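PDB 4YWF: AbyA5, which catalyses acetate elimination in spirotetronate biosynthesis, acting as an esterase-like lyase built on the alpha/beta-hydrolase fold. Local coordinates for residues 127-132 / 183-188. The protein carries 4 engineered substitutions. Numbering follows the deposited sequence.
Sequences GVVRAW and NELRYD
Val128 is bonded at both its backbone polar atoms by one residue, Glu184, which uses its own backbone N for one bond and a side-chain oxygen for the other. Glu184 N donates to Val128 O at 3.0 Å, and the donor lies almost in line with the carbonyl bond. In return Val128 N reaches Glu184 OE1 at 3.2 Å; the N-H points well at the oxygen (164°) but meets it from above the carboxylate plane, 52° out. The carboxylate gets there because Glu184 CG lies beside its backbone N (chi1 -80°) and the chain runs extended beyond it, alongside Val128; Val128 CB comes to 3.6 Å from Glu184 OE1. Next door, Gly127 passes its CA 4.0 Å from Glu184 CB; a CB on Gly127 would collide with that atom, and at Gly127's backbone angles it would also press on the preceding carbonyl oxygen. In this alpha/beta-hydrolase fold, strand 127-134 runs between strands 118-124 and 171-174, and segment 183-188 belongs to the loop that leaves 171-174 for helix 194-201; the two hydrogen bonds at Val128 join this loop to the start of the strand. Asn183 shapes the loop from within: its OD1 accepts from Leu185 N at 3.0 Å, in the carbonyl plane, forming an Asx turn, while ND2 is bonded to Glu176 O. The Asn183 amide lies beside Val129, with Asn183 OD1 3.8 Å from Val129 CG2. An alanine in place of Asn183 would probably leave Leu185 N and Glu176 O without these amide partners and open a gap beside Val129. Beyond the turn, Leu185 slants across Val129, bringing Leu185 CD1 to within 3.5 Å of Val129 CG2, while its other methyl, CD2, comes near Gly127 N.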
loop_
_atom_site.group_PDB
_atom_site.type_symbol
_atom_site.label_atom_id
_atom_site.label_comp_id
_atom_site.label_asym_id
_atom_site.label_seq_id
_atom_site.Cartn_x
_atom_site.Cartn_y
_atom_site.Cartn_z
ATOM N N GLY A 127 17.357 7.627 2.866
ATOM C CA GLY A 127 17.524 6.369 2.098
ATOM C C GLY A 127 16.880 6.439 0.693
ATOM O O GLY A 127 16.295 7.450 0.277
ATOM N N VAL A 128 17.007 5.365 -0.070
ATOM C CA VAL A 128 16.517 5.373 -1.421
ATOM C C VAL A 128 15.048 4.912 -1.467
ATOM O O VAL A 128 14.699 4.031 -0.757
ATOM C CB VAL A 128 17.389 4.494 -2.320
ATOM C CG1 VAL A 128 16.681 4.172 -3.652
ATOM C CG2 VAL A 128 18.721 5.209 -2.553
ATOM N N VAL A 129 14.212 5.530 -2.301
ATOM C CA VAL A 129 12.811 5.061 -2.532
ATOM C C VAL A 129 12.658 4.795 -4.016
ATOM O O VAL A 129 12.915 5.706 -4.796
ATOM C CB VAL A 129 11.788 6.173 -2.131
ATOM C CG1 VAL A 129 10.358 5.735 -2.379
ATOM C CG2 VAL A 129 11.960 6.534 -0.680
ATOM N N ARG A 130 12.258 3.582 -4.418
ATOM C CA ARG A 130 11.916 3.284 -5.820
ATOM C C ARG A 130 10.408 3.247 -6.067
ATOM O O ARG A 130 9.618 2.942 -5.160
ATOM C CB ARG A 130 12.550 1.950 -6.295
ATOM C CG ARG A 130 14.040 2.070 -6.524
ATOM C CD ARG A 130 14.766 0.740 -6.541
ATOM N NE ARG A 130 15.968 0.822 -7.379
ATOM C CZ ARG A 130 16.241 0.048 -8.430
ATOM N NH1 ARG A 130 15.429 -0.941 -8.790
ATOM N NH2 ARG A 130 17.352 0.256 -9.132
ATOM N N ALA A 131 10.016 3.521 -7.316
ATOM C CA ALA A 131 8.611 3.588 -7.709
ATOM C C ALA A 131 8.501 3.155 -9.150
ATOM O O ALA A 131 9.501 3.189 -9.905
ATOM C CB ALA A 131 8.103 5.017 -7.480
ATOM N N TRP A 132 7.320 2.726 -9.550
ATOM C CA TRP A 132 7.029 2.420 -10.941
ATOM C C TRP A 132 5.969 3.396 -11.390
ATOM O O TRP A 132 5.075 3.706 -10.609
ATOM C CB TRP A 132 6.491 1.004 -11.104
ATOM C CG TRP A 132 7.476 -0.031 -10.822
ATOM C CD1 TRP A 132 7.517 -0.868 -9.727
ATOM C CD2 TRP A 132 8.602 -0.380 -11.642
ATOM N NE1 TRP A 132 8.615 -1.725 -9.827
ATOM C CE2 TRP A 132 9.290 -1.438 -10.990
ATOM C CE3 TRP A 132 9.072 0.068 -12.884
ATOM C CZ2 TRP A 132 10.438 -2.004 -11.514
ATOM C CZ3 TRP A 132 10.205 -0.551 -13.429
ATOM C CH2 TRP A 132 10.858 -1.567 -12.749
ATOM N N ASN A 183 11.886 0.265 -0.391
ATOM C CA ASN A 183 11.845 1.580 0.180
ATOM C C ASN A 183 12.693 1.527 1.442
ATOM O O ASN A 183 12.367 0.818 2.387
ATOM C CB ASN A 183 10.394 1.985 0.467
ATOM C CG ASN A 183 10.262 3.347 1.168
ATOM O OD1 ASN A 183 11.168 3.814 1.878
ATOM N ND2 ASN A 183 9.126 3.963 1.004
ATOM N N GLU A 184 13.811 2.258 1.428
ATOM C CA GLU A 184 14.818 2.165 2.468
ATOM C C GLU A 184 14.552 2.955 3.754
ATOM O O GLU A 184 15.286 2.809 4.736
ATOM C CB GLU A 184 16.220 2.546 1.866
ATOM C CG GLU A 184 16.791 1.325 1.107
ATOM C CD GLU A 184 18.093 1.589 0.340
ATOM O OE1 GLU A 184 18.692 2.654 0.527
ATOM O OE2 GLU A 184 18.480 0.739 -0.493
ATOM N N LEU A 185 13.543 3.800 3.742
ATOM C CA LEU A 185 13.314 4.716 4.841
ATOM C C LEU A 185 12.813 4.028 6.117
ATOM O O LEU A 185 12.254 2.927 6.099
ATOM C CB LEU A 185 12.287 5.765 4.435
ATOM C CG LEU A 185 12.561 6.649 3.217
ATOM C CD1 LEU A 185 11.244 7.192 2.706
ATOM C CD2 LEU A 185 13.541 7.783 3.518
ATOM N N ARG A 186 12.950 4.752 7.228
ATOM C CA ARG A 186 12.327 4.322 8.467
ATOM C C ARG A 186 10.880 4.890 8.456
ATOM O O ARG A 186 10.662 5.977 7.991
ATOM C CB ARG A 186 13.149 4.807 9.662
ATOM C CG ARG A 186 12.674 4.255 11.010
ATOM C CD ARG A 186 13.397 4.921 12.176
ATOM N NE ARG A 186 13.324 6.376 12.072
ATOM C CZ ARG A 186 14.019 7.247 12.807
ATOM N NH1 ARG A 186 14.872 6.833 13.743
ATOM N NH2 ARG A 186 13.836 8.562 12.618
ATOM N N TYR A 187 9.926 4.075 8.858
ATOM C CA TYR A 187 8.560 4.481 9.101
ATOM C C TYR A 187 8.564 5.205 10.474
ATOM O O TYR A 187 8.788 4.622 11.465
ATOM C CB TYR A 187 7.682 3.231 9.070
ATOM C CG TYR A 187 6.178 3.370 9.219
ATOM C CD1 TYR A 187 5.467 4.537 8.891
ATOM C CD2 TYR A 187 5.470 2.304 9.691
ATOM C CE1 TYR A 187 4.072 4.608 9.095
ATOM C CE2 TYR A 187 4.124 2.371 9.875
ATOM C CZ TYR A 187 3.441 3.489 9.605
ATOM O OH TYR A 187 2.093 3.351 9.831
ATOM N N ASP A 188 8.388 6.507 10.466
ATOM C CA ASP A 188 8.470 7.272 11.653
ATOM C C ASP A 188 7.470 8.415 11.508
ATOM O O ASP A 188 6.704 8.458 10.535
ATOM C CB ASP A 188 9.900 7.797 11.846
ATOM C CG ASP A 188 10.401 8.730 10.697
ATOM O OD1 ASP A 188 9.594 9.409 9.981
ATOM O OD2 ASP A 188 11.656 8.810 10.528
#